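Local coordinates for protein yojF (Bacillus subtilis, PDB 1NJH) that is of unknown function but belongs to the DUF1806 family and forms a two-chain assembly built mainly of antiparallel beta structure, at residues Pro23-Leu28 against Asn52-Tyr57. Numbering follows the deposited sequence.
Sequences PVYIHL and NAKVTY
The carbonyl oxygen of Val55 takes the amide of Val24 (N to O 2.8 Å) in a nearly straight bond, with the CA-H of Pro23 as a longer second contact. Val24 O returns the pairing by accepting Val55 N. Two residues along, Ile26 N bonds to Ala53 O, and Ala53 N to Ile26 O over a longer 3.3 Å. Asn52 and Ala53 both face Ile26, which makes a G1 bulge where the strand turns its corner; Asn52 OD1 takes the amide of Phe117. Between the bonded pairs, Tyr25 and Lys54 form the non-hydrogen-bonded pair. The Lys54 chain starts anti to its backbone N (chi1 -161°), passes CG over one face of the Tyr25 ring toward its rim, and bends at its last torsion to bring NZ 3.0 Å from Tyr25 OH, which also makes a weak hydrogen bond to Glu76 of the second subunit. A leucine in place of Tyr25 would probably leave Lys54 without the ring it passes over and Glu76 of the second subunit without its weak hydrogen-bonding partner. On the other face, the Ile26 and Val55 side chains cross at about a right angle, with Ile26 CD1 3.5 Å from Val55 CG2, and Val24 CG2 lies 4.1 Å from Tyr57 CE2; Ile79 packs on Ile26 and Val55, Leu72 on Ile26 and Tyr57, and Ile112 on Val24. The antiparallel ladder thus separates an apolar interior from a polar face that meets the second subunit.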
loop_
_atom_site.group_PDB
_atom_site.type_symbol
_atom_site.label_atom_id
_atom_site.label_comp_id
_atom_site.label_asym_id
_atom_site.label_seq_id
_atom_site.Cartn_x
_atom_site.Cartn_y
_atom_site.Cartn_z
ATOM N N PRO A 23 8.506 13.410 -9.691
ATOM C CA PRO A 23 8.682 12.051 -9.170
ATOM C C PRO A 23 9.115 12.025 -7.713
ATOM O O PRO A 23 10.057 12.714 -7.333
ATOM C CB PRO A 23 9.756 11.468 -10.088
ATOM C CG PRO A 23 9.541 12.214 -11.380
ATOM C CD PRO A 23 9.334 13.621 -10.891
ATOM N N VAL A 24 8.416 11.243 -6.897
ATOM C CA VAL A 24 8.775 11.109 -5.493
ATOM C C VAL A 24 8.685 9.645 -5.106
ATOM O O VAL A 24 8.151 8.830 -5.855
ATOM C CB VAL A 24 7.860 11.953 -4.564
ATOM C CG1 VAL A 24 8.089 13.431 -4.848
ATOM C CG2 VAL A 24 6.390 11.568 -4.753
ATOM N N TYR A 25 9.262 9.310 -3.962
ATOM C CA TYR A 25 9.220 7.942 -3.482
ATOM C C TYR A 25 8.230 7.877 -2.337
ATOM O O TYR A 25 8.163 8.785 -1.510
ATOM C CB TYR A 25 10.600 7.508 -2.990
ATOM C CG TYR A 25 11.588 7.338 -4.115
ATOM C CD1 TYR A 25 12.322 8.423 -4.590
ATOM C CD2 TYR A 25 11.764 6.100 -4.726
ATOM C CE1 TYR A 25 13.213 8.277 -5.644
ATOM C CE2 TYR A 25 12.649 5.944 -5.788
ATOM C CZ TYR A 25 13.370 7.038 -6.237
ATOM O OH TYR A 25 14.262 6.892 -7.273
ATOM N N ILE A 26 7.481 6.787 -2.271
ATOM C CA ILE A 26 6.499 6.625 -1.225
ATOM C C ILE A 26 6.681 5.351 -0.388
ATOM O O ILE A 26 7.081 4.291 -0.902
ATOM C CB ILE A 26 5.064 6.633 -1.858
ATOM C CG1 ILE A 26 4.770 8.043 -2.401
ATOM C CG2 ILE A 26 4.012 6.171 -0.841
ATOM C CD1 ILE A 26 3.371 8.277 -2.829
ATOM N N HIS A 27 6.440 5.490 0.910
ATOM C CA HIS A 27 6.440 4.358 1.811
ATOM C C HIS A 27 5.015 4.365 2.381
ATOM O O HIS A 27 4.571 5.388 2.915
ATOM C CB HIS A 27 7.434 4.510 2.962
ATOM C CG HIS A 27 7.470 3.310 3.854
ATOM N ND1 HIS A 27 6.668 3.177 4.968
ATOM C CD2 HIS A 27 8.138 2.140 3.731
ATOM C CE1 HIS A 27 6.843 1.975 5.492
ATOM N NE2 HIS A 27 7.729 1.327 4.760
ATOM N N LEU A 28 4.294 3.250 2.254
ATOM C CA LEU A 28 2.929 3.135 2.769
ATOM C C LEU A 28 2.862 1.779 3.423
ATOM O O LEU A 28 3.069 0.759 2.767
ATOM C CB LEU A 28 1.909 3.219 1.638
ATOM C CG LEU A 28 0.447 3.045 2.071
ATOM C CD1 LEU A 28 0.041 4.151 3.038
ATOM C CD2 LEU A 28 -0.442 3.035 0.834
ATOM N N ASN A 52 9.305 2.536 -1.397
ATOM C CA ASN A 52 9.958 3.116 -2.556
ATOM C C ASN A 52 9.239 2.931 -3.871
ATOM O O ASN A 52 9.857 2.616 -4.888
ATOM C CB ASN A 52 11.411 2.641 -2.668
ATOM C CG ASN A 52 12.272 3.240 -1.587
ATOM O OD1 ASN A 52 12.055 4.381 -1.173
ATOM N ND2 ASN A 52 13.253 2.478 -1.111
ATOM N N ALA A 53 7.921 3.105 -3.829
ATOM C CA ALA A 53 7.119 3.064 -5.044
ATOM C C ALA A 53 7.436 4.450 -5.585
ATOM O O ALA A 53 7.476 5.419 -4.815
ATOM C CB ALA A 53 5.624 2.965 -4.711
ATOM N N LYS A 54 7.708 4.550 -6.880
ATOM C CA LYS A 54 8.017 5.835 -7.472
ATOM C C LYS A 54 6.760 6.294 -8.192
ATOM O O LYS A 54 6.213 5.573 -9.029
ATOM C CB LYS A 54 9.184 5.711 -8.459
ATOM C CG LYS A 54 9.871 7.033 -8.770
ATOM C CD LYS A 54 11.034 6.836 -9.735
ATOM C CE LYS A 54 11.787 8.132 -9.969
ATOM N NZ LYS A 54 12.363 8.664 -8.707
ATOM N N VAL A 55 6.288 7.479 -7.833
ATOM C CA VAL A 55 5.080 8.026 -8.436
ATOM C C VAL A 55 5.179 9.538 -8.583
ATOM O O VAL A 55 6.023 10.196 -7.965
ATOM C CB VAL A 55 3.819 7.749 -7.559
ATOM C CG1 VAL A 55 3.734 6.274 -7.190
ATOM C CG2 VAL A 55 3.863 8.608 -6.305
ATOM N N THR A 56 4.283 10.079 -9.397
ATOM C CA THR A 56 4.177 11.509 -9.606
ATOM C C THR A 56 2.692 11.793 -9.403
ATOM O O THR A 56 1.870 11.256 -10.134
ATOM C CB THR A 56 4.563 11.905 -11.042
ATOM O OG1 THR A 56 5.956 11.645 -11.246
ATOM C CG2 THR A 56 4.288 13.383 -11.267
ATOM N N TYR A 57 2.341 12.571 -8.387
ATOM C CA TYR A 57 0.925 12.885 -8.182
ATOM C C TYR A 57 0.660 14.340 -8.538
ATOM O O TYR A 57 1.510 15.208 -8.305
ATOM C CB TYR A 57 0.494 12.572 -6.732
ATOM C CG TYR A 57 1.218 13.317 -5.635
ATOM C CD1 TYR A 57 0.826 14.601 -5.254
ATOM C CD2 TYR A 57 2.232 12.692 -4.897
ATOM C CE1 TYR A 57 1.412 15.240 -4.158
ATOM C CE2 TYR A 57 2.824 13.323 -3.796
ATOM C CZ TYR A 57 2.407 14.588 -3.436
ATOM O OH TYR A 57 2.951 15.209 -2.344
#